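Local coordinates for galactose-binding-like protein (Bacteroides thetaiotaomicron, PDB 7M1B) that probably binds carbohydrate as a SusE-like protein with a galactose-binding-like domain, and may have a degradative capacity, at residues E203-T208 against Q264-S269; H226-L231 against N242-Y247; F271-R276 against Q372-Y377; C316-P321 against K339-E344. One frame throughout, in Å; residues are numbered along the deposited sequence.

Contact 1 of 4, residues E203-T208 against Q264-S269; sequences EKLDLT and QTAQLS
Leu205 and Ala266 are the nearest backbone positions, their CA atoms 8.3 Å apart, so the chain leaving strand 203-204 meets strand 265-269, and Gln264 at the corner before it, through side chains and water. Leu205 CG lies anti to the carbonyl carbon (chi1 -60°), which brings CD1 against both Ala266 CB (3.8 Å) and Leu268 CD2 (3.7 Å); the two leucine side chains cross at about a right angle. Gln264 crosses Leu205 at a slant; its NE2, 3.9 Å from Leu205 CB, donates to two waters. One, 3.0 Å from NE2, also receives the Asp206 N-H and donates to Glu203 OE1; the other, 2.7 Å from NE2, donates to Asp206 O. Cut back to an alanine, Leu205 would probably leave a gap against Ala266 CB and Leu268 CD2. Asp206 OD1 takes both N and OG1 of Thr208, closing an Asx turn. Leu205 and Leu268 also meet Met262, an apolar cluster consistent with the interior of a galactose-binding-like beta-sandwich.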
loop_
_atom_site.group_PDB
_atom_site.type_symbol
_atom_site.label_atom_id
_atom_site.label_comp_id
_atom_site.label_asym_id
_atom_site.label_seq_id
_atom_site.Cartn_x
_atom_site.Cartn_y
_atom_site.Cartn_z
ATOM N N GLU A 203 7.851 -2.848 10.944
ATOM C CA GLU A 203 7.577 -2.223 12.230
ATOM C C GLU A 203 6.465 -1.221 11.986
ATOM O O GLU A 203 6.323 -0.749 10.873
ATOM C CB GLU A 203 8.839 -1.538 12.783
ATOM C CG GLU A 203 9.323 -0.316 11.994
ATOM C CD GLU A 203 10.693 0.244 12.365
ATOM O OE1 GLU A 203 10.761 1.469 12.667
ATOM O OE2 GLU A 203 11.714 -0.507 12.262
ATOM N N LYS A 204 5.828 -0.745 13.088
ATOM C CA LYS A 204 4.913 0.375 12.948
ATOM C C LYS A 204 5.785 1.620 12.764
ATOM O O LYS A 204 6.600 1.967 13.659
ATOM C CB LYS A 204 4.101 0.493 14.254
ATOM C CG LYS A 204 3.025 1.576 14.186
ATOM C CD LYS A 204 2.305 1.552 15.571
ATOM C CE LYS A 204 1.438 2.734 15.832
ATOM N NZ LYS A 204 0.709 2.411 17.083
ATOM N N LEU A 205 5.606 2.375 11.650
ATOM C CA LEU A 205 6.437 3.542 11.441
ATOM C C LEU A 205 6.070 4.601 12.500
ATOM O O LEU A 205 4.895 4.764 12.868
ATOM C CB LEU A 205 6.248 4.060 10.029
ATOM C CG LEU A 205 6.620 3.052 8.944
ATOM C CD1 LEU A 205 6.404 3.700 7.595
ATOM C CD2 LEU A 205 8.070 2.589 9.129
ATOM N N ASP A 206 7.062 5.377 12.909
ATOM C CA ASP A 206 6.919 6.361 14.002
ATOM C C ASP A 206 5.883 7.427 13.619
ATOM O O ASP A 206 6.128 8.305 12.798
ATOM C CB ASP A 206 8.294 7.008 14.155
ATOM C CG ASP A 206 8.373 8.046 15.308
ATOM O OD1 ASP A 206 7.311 8.438 15.831
ATOM O OD2 ASP A 206 9.502 8.561 15.551
ATOM N N LEU A 207 4.724 7.357 14.284
ATOM C CA LEU A 207 3.606 8.227 13.983
ATOM C C LEU A 207 3.925 9.702 14.222
ATOM O O LEU A 207 3.280 10.600 13.636
ATOM C CB LEU A 207 2.367 7.786 14.769
ATOM C CG LEU A 207 1.738 6.489 14.241
ATOM C CD1 LEU A 207 0.739 5.889 15.250
ATOM C CD2 LEU A 207 1.042 6.686 12.859
ATOM N N THR A 208 4.832 9.987 15.180
ATOM C CA THR A 208 5.072 11.372 15.530
ATOM C C THR A 208 5.801 12.144 14.446
ATOM O O THR A 208 5.637 13.383 14.407
ATOM C CB THR A 208 5.941 11.457 16.803
ATOM O OG1 THR A 208 7.305 11.089 16.550
ATOM C CG2 THR A 208 5.447 10.618 17.953
ATOM N N GLN A 264 9.982 10.162 7.032
ATOM C CA GLN A 264 11.123 9.297 6.804
ATOM C C GLN A 264 10.793 8.487 5.561
ATOM O O GLN A 264 9.611 8.407 5.165
ATOM C CB GLN A 264 11.368 8.311 7.937
ATOM C CG GLN A 264 10.179 7.442 8.284
ATOM C CD GLN A 264 10.551 6.401 9.328
ATOM O OE1 GLN A 264 11.689 5.891 9.346
ATOM N NE2 GLN A 264 9.593 6.137 10.239
ATOM N N THR A 265 11.817 7.817 5.036
ATOM C CA THR A 265 11.598 6.955 3.869
ATOM C C THR A 265 11.509 5.500 4.323
ATOM O O THR A 265 12.305 5.067 5.153
ATOM C CB THR A 265 12.756 7.128 2.894
ATOM O OG1 THR A 265 12.716 8.512 2.489
ATOM C CG2 THR A 265 12.561 6.297 1.633
ATOM N N ALA A 266 10.621 4.727 3.709
ATOM C CA ALA A 266 10.433 3.337 4.121
ATOM C C ALA A 266 9.970 2.485 2.949
ATOM O O ALA A 266 9.301 2.972 2.067
ATOM C CB ALA A 266 9.435 3.263 5.271
ATOM N N GLN A 267 10.297 1.190 3.018
ATOM C CA GLN A 267 9.701 0.145 2.201
ATOM C C GLN A 267 8.431 -0.295 2.908
ATOM O O GLN A 267 8.507 -0.778 4.035
ATOM C CB GLN A 267 10.703 -1.040 2.056
ATOM C CG GLN A 267 10.286 -2.028 0.957
ATOM C CD GLN A 267 10.301 -1.484 -0.456
ATOM O OE1 GLN A 267 11.255 -0.857 -0.928
ATOM N NE2 GLN A 267 9.225 -1.761 -1.168
ATOM N N LEU A 268 7.243 -0.068 2.312
ATOM C CA LEU A 268 5.990 -0.292 3.007
ATOM C C LEU A 268 5.474 -1.712 2.824
ATOM O O LEU A 268 5.489 -2.278 1.695
ATOM C CB LEU A 268 4.970 0.717 2.479
ATOM C CG LEU A 268 5.275 2.167 2.832
ATOM C CD1 LEU A 268 4.206 3.136 2.245
ATOM C CD2 LEU A 268 5.337 2.372 4.360
ATOM N N SER A 269 4.897 -2.245 3.891
ATOM C CA SER A 269 4.275 -3.554 3.925
ATOM C C SER A 269 2.756 -3.463 3.872
ATOM O O SER A 269 2.135 -4.137 3.079
ATOM C CB SER A 269 4.731 -4.411 5.079
ATOM O OG SER A 269 4.485 -3.717 6.326
HETATM O O HOH W 1 9.829 4.178 12.530
HETATM O O HOH W 2 7.590 7.891 10.330
#

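Contact 2 of 4, residues H226-L231 against N242-Y247; sequences HTLESL and NYAHGY. With EDO (1,2-ethanediol), chain B.
The 3-10 segment 228-231 packs here against the short strand 244-245 of the galactose-binding-like domain, with Leu231 CD2 3.7 Å from Ala244 CB. An ST turn, in which Thr227 OG1 accepts from Glu229 N, starts that segment. His226 and Tyr243 form an edge-to-face pair with ring centroids 4.6 Å apart and planes at 57°. His226 CD2 comes over one face of the tyrosine, toward its rim, 3.4 Å from CE1. In the plane of the imidazole, ND1 shares a 2.7 Å hydrogen bond with Ser230 OG, which helps to fix the ring's rotation. Tyr243 CG sits between its backbone N and carbonyl carbon (chi1 45°), and this turns a face of the ring toward the edge of the histidine, while its OH is hydrogen-bonded to Ala224 O. A serine at Tyr243 would probably leave the His226 edge without its aromatic face and Ala224 O without that hydroxyl. Asn242 has its CG anti to the backbone N (chi1 -170°) and sends ND2 to Ser230 O, 2.9 Å away; the acceptor lies in the amide plane, but the donor stands above the carbonyl plane. The buried Tyr243 N has no polar partner. Ala244 CB also meets Thr227 O. Behind this layer runs strand 370-380, whose Met371 and Leu374 pair through the backbone with Ala244 and Leu231, while Leu228 turns to Phe258 and Phe260 of strand 256-274.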
loop_
_atom_site.group_PDB
_atom_site.type_symbol
_atom_site.label_atom_id
_atom_site.label_comp_id
_atom_site.label_asym_id
_atom_site.label_seq_id
_atom_site.Cartn_x
_atom_site.Cartn_y
_atom_site.Cartn_z
ATOM N N HIS A 226 -10.001 20.007 13.583
ATOM C CA HIS A 226 -8.886 19.068 13.569
ATOM C C HIS A 226 -8.031 19.323 12.323
ATOM O O HIS A 226 -8.199 20.350 11.655
ATOM C CB HIS A 226 -9.334 17.580 13.674
ATOM C CG HIS A 226 -9.629 17.079 15.049
ATOM N ND1 HIS A 226 -8.663 16.347 15.777
ATOM C CD2 HIS A 226 -10.755 17.076 15.783
ATOM C CE1 HIS A 226 -9.202 15.964 16.923
ATOM N NE2 HIS A 226 -10.507 16.396 16.939
ATOM N N THR A 227 -6.985 18.539 12.146
ATOM C CA THR A 227 -6.154 18.616 10.955
ATOM C C THR A 227 -5.862 17.231 10.417
ATOM O O THR A 227 -6.106 16.208 11.059
ATOM C CB THR A 227 -4.836 19.393 11.129
ATOM O OG1 THR A 227 -3.931 18.508 11.821
ATOM C CG2 THR A 227 -5.033 20.708 11.829
ATOM N N LEU A 228 -5.284 17.152 9.200
ATOM C CA LEU A 228 -4.892 15.843 8.705
ATOM C C LEU A 228 -4.009 15.078 9.679
ATOM O O LEU A 228 -4.054 13.852 9.726
ATOM C CB LEU A 228 -4.225 16.018 7.311
ATOM C CG LEU A 228 -3.994 14.709 6.540
ATOM C CD1 LEU A 228 -5.263 13.969 6.243
ATOM C CD2 LEU A 228 -3.212 15.017 5.282
ATOM N N GLU A 229 -3.180 15.817 10.466
ATOM C CA GLU A 229 -2.250 15.129 11.362
ATOM C C GLU A 229 -2.982 14.406 12.497
ATOM O O GLU A 229 -2.405 13.479 13.091
ATOM C CB GLU A 229 -1.266 16.151 11.964
ATOM C CG GLU A 229 -0.016 15.510 12.492
ATOM C CD GLU A 229 0.782 16.490 13.325
ATOM O OE1 GLU A 229 0.811 17.743 12.963
ATOM O OE2 GLU A 229 1.479 15.962 14.240
ATOM N N SER A 230 -4.285 14.671 12.744
ATOM C CA SER A 230 -5.086 13.889 13.664
ATOM C C SER A 230 -5.156 12.430 13.274
ATOM O O SER A 230 -5.429 11.561 14.121
ATOM C CB SER A 230 -6.475 14.508 13.673
ATOM O OG SER A 230 -6.452 15.774 14.343
ATOM N N LEU A 231 -4.905 12.094 11.979
ATOM C CA LEU A 231 -4.935 10.676 11.648
ATOM C C LEU A 231 -3.759 9.889 12.217
ATOM O O LEU A 231 -3.772 8.640 12.177
ATOM C CB LEU A 231 -4.960 10.429 10.133
ATOM C CG LEU A 231 -6.122 11.124 9.377
ATOM C CD1 LEU A 231 -5.998 10.681 7.890
ATOM C CD2 LEU A 231 -7.486 10.631 9.985
ATOM N N ASN A 242 -12.041 11.235 17.699
ATOM C CA ASN A 242 -10.979 11.806 16.857
ATOM C C ASN A 242 -11.292 11.670 15.361
ATOM O O ASN A 242 -12.022 10.768 14.936
ATOM C CB ASN A 242 -9.745 10.921 17.058
ATOM C CG ASN A 242 -8.495 11.536 16.442
ATOM O OD1 ASN A 242 -8.212 12.703 16.663
ATOM N ND2 ASN A 242 -7.859 10.863 15.494
ATOM N N TYR A 243 -10.817 12.665 14.582
ATOM C CA TYR A 243 -10.978 12.495 13.139
ATOM C C TYR A 243 -10.125 13.574 12.466
ATOM O O TYR A 243 -9.642 14.485 13.104
ATOM C CB TYR A 243 -12.436 12.851 12.718
ATOM C CG TYR A 243 -12.998 14.125 13.319
ATOM C CD1 TYR A 243 -12.679 15.416 12.805
ATOM C CD2 TYR A 243 -13.904 14.074 14.376
ATOM C CE1 TYR A 243 -13.175 16.586 13.386
ATOM C CE2 TYR A 243 -14.393 15.220 14.967
ATOM C CZ TYR A 243 -14.101 16.474 14.423
ATOM O OH TYR A 243 -14.595 17.552 15.067
ATOM N N ALA A 244 -9.867 13.358 11.165
ATOM C CA ALA A 244 -9.554 14.474 10.251
ATOM C C ALA A 244 -10.774 14.598 9.333
ATOM O O ALA A 244 -11.294 13.592 8.793
ATOM C CB ALA A 244 -8.310 14.198 9.415
ATOM N N HIS A 245 -11.236 15.823 9.095
ATOM C CA HIS A 245 -12.564 16.044 8.492
ATOM C C HIS A 245 -12.425 17.048 7.366
ATOM O O HIS A 245 -11.787 18.091 7.546
ATOM C CB HIS A 245 -13.475 16.688 9.576
ATOM C CG HIS A 245 -14.939 16.616 9.270
ATOM N ND1 HIS A 245 -15.535 17.254 8.167
ATOM C CD2 HIS A 245 -15.954 16.052 9.958
ATOM C CE1 HIS A 245 -16.849 17.003 8.207
ATOM N NE2 HIS A 245 -17.133 16.340 9.333
ATOM N N GLY A 246 -12.894 16.584 6.156
ATOM C CA GLY A 246 -12.911 17.522 5.026
ATOM C C GLY A 246 -14.142 18.416 4.926
ATOM O O GLY A 246 -14.835 18.655 5.903
ATOM N N TYR A 247 -14.229 19.069 3.762
ATOM C CA TYR A 247 -15.365 19.915 3.410
ATOM C C TYR A 247 -16.229 19.245 2.363
ATOM O O TYR A 247 -15.710 18.510 1.593
ATOM C CB TYR A 247 -14.847 21.281 2.950
ATOM C CG TYR A 247 -13.998 22.007 3.975
ATOM C CD1 TYR A 247 -14.603 22.829 4.918
ATOM C CD2 TYR A 247 -12.627 21.706 4.153
ATOM C CE1 TYR A 247 -13.857 23.476 5.902
ATOM C CE2 TYR A 247 -11.854 22.337 5.119
ATOM C CZ TYR A 247 -12.497 23.147 6.048
ATOM O OH TYR A 247 -11.726 23.719 7.004
HETATM C C1 EDO B . -18.108 16.815 14.202
HETATM O O1 EDO B . -18.942 15.801 14.751
HETATM C C2 EDO B . -17.680 16.436 12.829
HETATM O O2 EDO B . -18.646 15.731 11.989
#

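Contact 3 of 4, residues F271-R276 against Q372-Y377; sequences FTSWQR and QQLWFY. With EDO (1,2-ethanediol), chain B.
Trp274 O is gripped by two backbone donors, Gln372 N at 2.8 Å and the longer Gln373 N at 3.3 Å, both from the same face of its carbonyl plane. This is a classic beta bulge, at the end of an antiparallel pairing between strands 256-274 and 370-380 of the sandwich. Beyond it the ladder is regular: Trp274 N reaches Gln373 O almost straight (176°), and Thr272 and Trp375 exchange a pair of bonds. On the face with Trp274, the edge of its six-membered ring points at the face of Trp375, CH2 lying 3.7 Å from CD2, with the planes at 64°. Trp375 NE1 is held by Gln373 OE1 on a lone pair, and that amide oxygen also accepts from Gly234 N. Gln372 OE1 binds Gly237 N and, through a water, Gln275 O. On the other face, chi1 of Phe271 (70°) sets its ring beside that of Phe376, nearly parallel but slid apart; the backbone puts Phe271 CB over the Phe376 ring centre, 3.8 Å from its centroid.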
loop_
_atom_site.group_PDB
_atom_site.type_symbol
_atom_site.label_atom_id
_atom_site.label_comp_id
_atom_site.label_asym_id
_atom_site.label_seq_id
_atom_site.Cartn_x
_atom_site.Cartn_y
_atom_site.Cartn_z
ATOM N N PHE A 271 -0.975 -1.124 5.741
ATOM C CA PHE A 271 -1.435 -0.109 6.674
ATOM C C PHE A 271 -2.809 -0.517 7.194
ATOM O O PHE A 271 -3.469 -1.406 6.649
ATOM C CB PHE A 271 -1.462 1.275 5.980
ATOM C CG PHE A 271 -2.527 1.484 4.920
ATOM C CD1 PHE A 271 -2.376 0.991 3.608
ATOM C CD2 PHE A 271 -3.764 2.026 5.275
ATOM C CE1 PHE A 271 -3.384 1.177 2.651
ATOM C CE2 PHE A 271 -4.762 2.215 4.314
ATOM C CZ PHE A 271 -4.614 1.725 3.004
ATOM N N THR A 272 -3.186 0.128 8.306
ATOM C CA THR A 272 -4.477 -0.096 8.946
ATOM C C THR A 272 -5.219 1.248 8.937
ATOM O O THR A 272 -4.609 2.308 9.203
ATOM C CB THR A 272 -4.389 -0.557 10.406
ATOM O OG1 THR A 272 -3.511 -1.683 10.377
ATOM C CG2 THR A 272 -5.720 -0.949 11.000
ATOM N N SER A 273 -6.523 1.222 8.574
ATOM C CA SER A 273 -7.321 2.448 8.400
ATOM C C SER A 273 -8.538 2.332 9.318
ATOM O O SER A 273 -9.184 1.266 9.412
ATOM C CB SER A 273 -7.831 2.491 6.935
ATOM O OG SER A 273 -8.596 3.658 6.788
ATOM N N TRP A 274 -8.787 3.392 10.117
ATOM C CA TRP A 274 -10.015 3.474 10.888
ATOM C C TRP A 274 -10.913 4.602 10.432
ATOM O O TRP A 274 -10.430 5.705 10.222
ATOM C CB TRP A 274 -9.720 3.756 12.373
ATOM C CG TRP A 274 -9.133 2.564 13.079
ATOM C CD1 TRP A 274 -9.825 1.724 13.902
ATOM C CD2 TRP A 274 -7.746 2.210 13.180
ATOM N NE1 TRP A 274 -8.959 0.852 14.525
ATOM C CE2 TRP A 274 -7.678 1.126 14.092
ATOM C CE3 TRP A 274 -6.560 2.653 12.564
ATOM C CZ2 TRP A 274 -6.463 0.469 14.393
ATOM C CZ3 TRP A 274 -5.358 2.048 12.922
ATOM C CH2 TRP A 274 -5.314 0.963 13.806
ATOM N N GLN A 275 -12.224 4.275 10.299
ATOM C CA GLN A 275 -13.235 5.271 9.997
ATOM C C GLN A 275 -13.585 6.076 11.270
ATOM O O GLN A 275 -13.472 5.570 12.396
ATOM C CB GLN A 275 -14.553 4.587 9.572
ATOM C CG GLN A 275 -14.416 3.889 8.203
ATOM C CD GLN A 275 -15.661 3.064 7.962
ATOM O OE1 GLN A 275 -16.790 3.521 8.163
ATOM N NE2 GLN A 275 -15.439 1.841 7.498
ATOM N N ARG A 276 -14.095 7.314 11.063
ATOM C CA ARG A 276 -14.586 8.097 12.218
ATOM C C ARG A 276 -15.834 7.346 12.709
ATOM O O ARG A 276 -16.648 6.798 11.947
ATOM C CB ARG A 276 -14.976 9.514 11.705
ATOM C CG ARG A 276 -15.727 10.355 12.739
ATOM C CD ARG A 276 -17.235 10.209 12.617
ATOM N NE ARG A 276 -17.713 10.761 11.314
ATOM C CZ ARG A 276 -18.134 12.041 11.152
ATOM N NH1 ARG A 276 -18.219 12.881 12.214
ATOM N NH2 ARG A 276 -18.442 12.421 9.947
ATOM N N GLN A 372 -10.520 8.448 10.795
ATOM C CA GLN A 372 -10.167 8.568 12.226
ATOM C C GLN A 372 -8.659 8.361 12.393
ATOM O O GLN A 372 -8.039 8.981 13.265
ATOM C CB GLN A 372 -10.873 7.463 13.060
ATOM C CG GLN A 372 -10.677 7.546 14.559
ATOM C CD GLN A 372 -11.423 6.374 15.154
ATOM O OE1 GLN A 372 -10.898 5.236 15.238
ATOM N NE2 GLN A 372 -12.634 6.617 15.632
ATOM N N GLN A 373 -8.057 7.424 11.654
ATOM C CA GLN A 373 -6.662 7.023 11.996
ATOM C C GLN A 373 -6.049 6.228 10.849
ATOM O O GLN A 373 -6.778 5.446 10.212
ATOM C CB GLN A 373 -6.651 6.192 13.299
ATOM C CG GLN A 373 -5.256 6.105 13.935
ATOM C CD GLN A 373 -4.786 7.273 14.810
ATOM O OE1 GLN A 373 -3.631 7.286 15.215
ATOM N NE2 GLN A 373 -5.499 8.392 14.837
ATOM N N LEU A 374 -4.704 6.362 10.651
ATOM C CA LEU A 374 -3.999 5.531 9.646
ATOM C C LEU A 374 -2.651 5.131 10.252
ATOM O O LEU A 374 -1.948 6.033 10.780
ATOM C CB LEU A 374 -3.648 6.365 8.420
ATOM C CG LEU A 374 -4.818 6.820 7.578
ATOM C CD1 LEU A 374 -4.301 7.739 6.466
ATOM C CD2 LEU A 374 -5.503 5.574 6.986
ATOM N N TRP A 375 -2.437 3.818 10.415
ATOM C CA TRP A 375 -1.127 3.365 10.871
ATOM C C TRP A 375 -0.415 2.640 9.741
ATOM O O TRP A 375 -0.989 1.743 9.168
ATOM C CB TRP A 375 -1.285 2.410 12.061
ATOM C CG TRP A 375 -1.715 3.059 13.349
ATOM C CD1 TRP A 375 -2.026 4.381 13.526
ATOM C CD2 TRP A 375 -1.985 2.359 14.576
ATOM N NE1 TRP A 375 -2.416 4.561 14.832
ATOM C CE2 TRP A 375 -2.407 3.334 15.493
ATOM C CE3 TRP A 375 -1.819 1.017 15.026
ATOM C CZ2 TRP A 375 -2.744 3.010 16.821
ATOM C CZ3 TRP A 375 -2.141 0.739 16.344
ATOM C CH2 TRP A 375 -2.601 1.707 17.248
ATOM N N PHE A 376 0.867 2.984 9.498
ATOM C CA PHE A 376 1.634 2.407 8.382
ATOM C C PHE A 376 2.702 1.465 8.961
ATOM O O PHE A 376 3.288 1.784 9.995
ATOM C CB PHE A 376 2.290 3.502 7.557
ATOM C CG PHE A 376 1.363 4.091 6.522
ATOM C CD1 PHE A 376 0.141 4.624 6.851
ATOM C CD2 PHE A 376 1.685 3.944 5.161
ATOM C CE1 PHE A 376 -0.678 5.101 5.828
ATOM C CE2 PHE A 376 0.869 4.439 4.163
ATOM C CZ PHE A 376 -0.376 4.881 4.509
ATOM N N TYR A 377 2.987 0.405 8.226
ATOM C CA TYR A 377 3.963 -0.578 8.646
ATOM C C TYR A 377 4.978 -0.751 7.554
ATOM O O TYR A 377 4.606 -0.696 6.386
ATOM C CB TYR A 377 3.335 -1.941 8.974
ATOM C CG TYR A 377 2.412 -1.882 10.176
ATOM C CD1 TYR A 377 1.089 -1.434 10.024
ATOM C CD2 TYR A 377 2.859 -2.196 11.447
ATOM C CE1 TYR A 377 0.233 -1.320 11.109
ATOM C CE2 TYR A 377 2.015 -2.105 12.552
ATOM C CZ TYR A 377 0.700 -1.670 12.375
ATOM O OH TYR A 377 -0.149 -1.594 13.448
HETATM C C1 EDO B . -18.108 16.815 14.202
HETATM O O1 EDO B . -18.942 15.801 14.751
HETATM C C2 EDO B . -17.680 16.436 12.829
HETATM O O2 EDO B . -18.646 15.731 11.989
HETATM O O HOH W 3 -2.617 -2.047 13.043
HETATM O O HOH W 4 -12.969 3.542 14.148
#

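Contact 4 of 4, residues C316-P321 against K339-E344; sequences CESIKP and KGEEFE
From Glu341 CB the side chain runs extended beyond CG toward residues 316-321, and its carboxylate does the touching. OE2 accepts from Ser318 OG at 2.5 Å through its syn lone pair, and takes a second hydrogen from a water 2.7 Å away that itself receives the Ile319 N-H. OE1 turns to Gln275 NE2. Ser318 OG is further bonded to His363 NE2, so serine and carboxylate belong to one buried polar network. Two residues on, Phe343 makes the apolar half of the contact. Its CD1 lies 3.8 Å from Cys316 CB, and Cys316 SG stands obliquely to the ring, 4.7 Å from the centroid. Glu317 O approaches the ring edge in its plane, 3.4 Å from CE1. Apart from that carbonyl, the end of strand 311-317 and the loop after it meet strand 341-344 mainly through side chains, and Trp292 and Phe343 meet edge-to-face. Three donors, Ser318 OG, Gln275 NE2 and the water, hold the Glu341 carboxylate in place and fix its rotation.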
loop_
_atom_site.group_PDB
_atom_site.type_symbol
_atom_site.label_atom_id
_atom_site.label_comp_id
_atom_site.label_asym_id
_atom_site.label_seq_id
_atom_site.Cartn_x
_atom_site.Cartn_y
_atom_site.Cartn_z
ATOM N N CYS A 316 -7.331 -0.104 -2.981
ATOM C CA CYS A 316 -7.911 -0.441 -1.706
ATOM C C CYS A 316 -9.424 -0.334 -1.760
ATOM O O CYS A 316 -9.936 0.670 -2.287
ATOM C CB CYS A 316 -7.439 0.522 -0.618
ATOM S SG CYS A 316 -5.643 0.619 -0.408
ATOM N N GLU A 317 -10.097 -1.264 -1.103
ATOM C CA GLU A 317 -11.561 -1.174 -0.915
ATOM C C GLU A 317 -11.943 -1.507 0.522
ATOM O O GLU A 317 -11.681 -2.615 1.011
ATOM C CB GLU A 317 -12.285 -2.087 -1.934
ATOM C CG GLU A 317 -13.805 -2.034 -1.696
ATOM C CD GLU A 317 -14.679 -2.685 -2.737
ATOM O OE1 GLU A 317 -14.094 -3.288 -3.631
ATOM O OE2 GLU A 317 -15.912 -2.600 -2.662
ATOM N N SER A 318 -12.576 -0.531 1.202
ATOM C CA SER A 318 -13.149 -0.759 2.526
ATOM C C SER A 318 -14.435 -1.564 2.347
ATOM O O SER A 318 -15.355 -1.131 1.647
ATOM C CB SER A 318 -13.422 0.585 3.154
ATOM O OG SER A 318 -14.230 0.473 4.337
ATOM N N ILE A 319 -14.487 -2.747 2.982
ATOM C CA ILE A 319 -15.634 -3.660 2.925
ATOM C C ILE A 319 -16.603 -3.378 4.073
ATOM O O ILE A 319 -16.184 -3.194 5.232
ATOM C CB ILE A 319 -15.119 -5.122 2.951
ATOM C CG1 ILE A 319 -14.270 -5.412 1.700
ATOM C CG2 ILE A 319 -16.306 -6.070 2.986
ATOM C CD1 ILE A 319 -14.863 -4.942 0.398
ATOM N N LYS A 320 -17.927 -3.406 3.747
ATOM C CA LYS A 320 -18.996 -3.389 4.748
ATOM C C LYS A 320 -19.495 -4.823 4.917
ATOM O O LYS A 320 -20.167 -5.307 4.032
ATOM C CB LYS A 320 -20.135 -2.441 4.380
ATOM C CG LYS A 320 -21.158 -2.256 5.493
ATOM C CD LYS A 320 -22.239 -1.243 5.000
ATOM C CE LYS A 320 -23.177 -0.889 6.154
ATOM N NZ LYS A 320 -24.231 0.066 5.691
ATOM N N PRO A 321 -19.100 -5.606 5.935
ATOM C CA PRO A 321 -19.450 -7.046 5.976
ATOM C C PRO A 321 -20.919 -7.385 5.694
ATOM O O PRO A 321 -21.227 -8.353 4.984
ATOM C CB PRO A 321 -19.114 -7.448 7.420
ATOM C CG PRO A 321 -17.932 -6.557 7.755
ATOM C CD PRO A 321 -18.276 -5.206 7.104
ATOM N N LYS A 339 -12.158 -2.312 14.791
ATOM C CA LYS A 339 -10.896 -3.026 14.954
ATOM C C LYS A 339 -9.815 -2.596 13.947
ATOM O O LYS A 339 -8.616 -2.912 14.089
ATOM C CB LYS A 339 -11.177 -4.532 14.909
ATOM C CG LYS A 339 -11.133 -5.130 13.496
ATOM C CD LYS A 339 -10.772 -6.631 13.476
ATOM C CE LYS A 339 -11.975 -7.543 13.329
ATOM N NZ LYS A 339 -11.664 -8.965 13.639
ATOM N N GLY A 340 -10.173 -1.740 12.974
ATOM C CA GLY A 340 -9.190 -1.269 11.996
ATOM C C GLY A 340 -9.227 -2.173 10.752
ATOM O O GLY A 340 -9.179 -3.404 10.821
ATOM N N GLU A 341 -9.249 -1.532 9.599
ATOM C CA GLU A 341 -9.310 -2.214 8.270
ATOM C C GLU A 341 -7.907 -2.329 7.699
ATOM O O GLU A 341 -7.151 -1.340 7.587
ATOM C CB GLU A 341 -10.293 -1.420 7.435
ATOM C CG GLU A 341 -11.710 -1.488 7.975
ATOM C CD GLU A 341 -12.603 -0.549 7.184
ATOM O OE1 GLU A 341 -12.869 0.517 7.635
ATOM O OE2 GLU A 341 -12.917 -0.941 5.996
ATOM N N GLU A 342 -7.554 -3.560 7.297
ATOM C CA GLU A 342 -6.173 -3.835 6.941
ATOM C C GLU A 342 -5.992 -3.900 5.426
ATOM O O GLU A 342 -6.818 -4.512 4.727
ATOM C CB GLU A 342 -5.827 -5.250 7.504
ATOM C CG GLU A 342 -6.138 -5.383 8.979
ATOM C CD GLU A 342 -5.218 -4.659 9.924
ATOM O OE1 GLU A 342 -5.418 -4.843 11.150
ATOM O OE2 GLU A 342 -4.311 -3.911 9.456
ATOM N N PHE A 343 -4.908 -3.274 4.934
ATOM C CA PHE A 343 -4.612 -3.291 3.508
ATOM C C PHE A 343 -3.130 -3.573 3.273
ATOM O O PHE A 343 -2.284 -2.959 3.908
ATOM C CB PHE A 343 -4.941 -1.910 2.870
ATOM C CG PHE A 343 -6.399 -1.558 3.057
ATOM C CD1 PHE A 343 -7.341 -2.097 2.191
ATOM C CD2 PHE A 343 -6.868 -0.896 4.181
ATOM C CE1 PHE A 343 -8.698 -1.841 2.371
ATOM C CE2 PHE A 343 -8.216 -0.629 4.358
ATOM C CZ PHE A 343 -9.143 -1.147 3.489
ATOM N N GLU A 344 -2.791 -4.397 2.256
ATOM C CA GLU A 344 -1.401 -4.742 1.988
ATOM C C GLU A 344 -0.939 -3.969 0.754
ATOM O O GLU A 344 -1.757 -3.574 -0.108
ATOM C CB GLU A 344 -1.222 -6.234 1.659
ATOM C CG GLU A 344 -1.820 -7.137 2.698
ATOM C CD GLU A 344 -1.444 -8.582 2.529
ATOM O OE1 GLU A 344 -0.952 -8.913 1.473
ATOM O OE2 GLU A 344 -1.648 -9.341 3.482
HETATM O O HOH W 5 -12.286 -3.355 4.862
#

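Overall arrangement
In the modelled chain, which begins at residue 108, two small antiparallel sheets precede the region where all four contacts lie. Contact 1 closes the first loop, from 203-208 to 264-269, and contact 2 is nested inside it, pinning the 3-10 segment to strand 244-245. Contact 3 opens only after contact 1 has closed; its long loop from 271-276 to 372-377 encloses contact 4. Strand 256-274 serves contacts 1 and 3 and neighbours strand 341-344 of contact 4, while strand 370-380 pairs with strands 203-204, 244-245 and 256-274. Backbone bonds join Leu205 to Phe376, Leu231 to Leu374 and Ser273 to Glu341, tying contacts 1, 2 and 4 to contact 3.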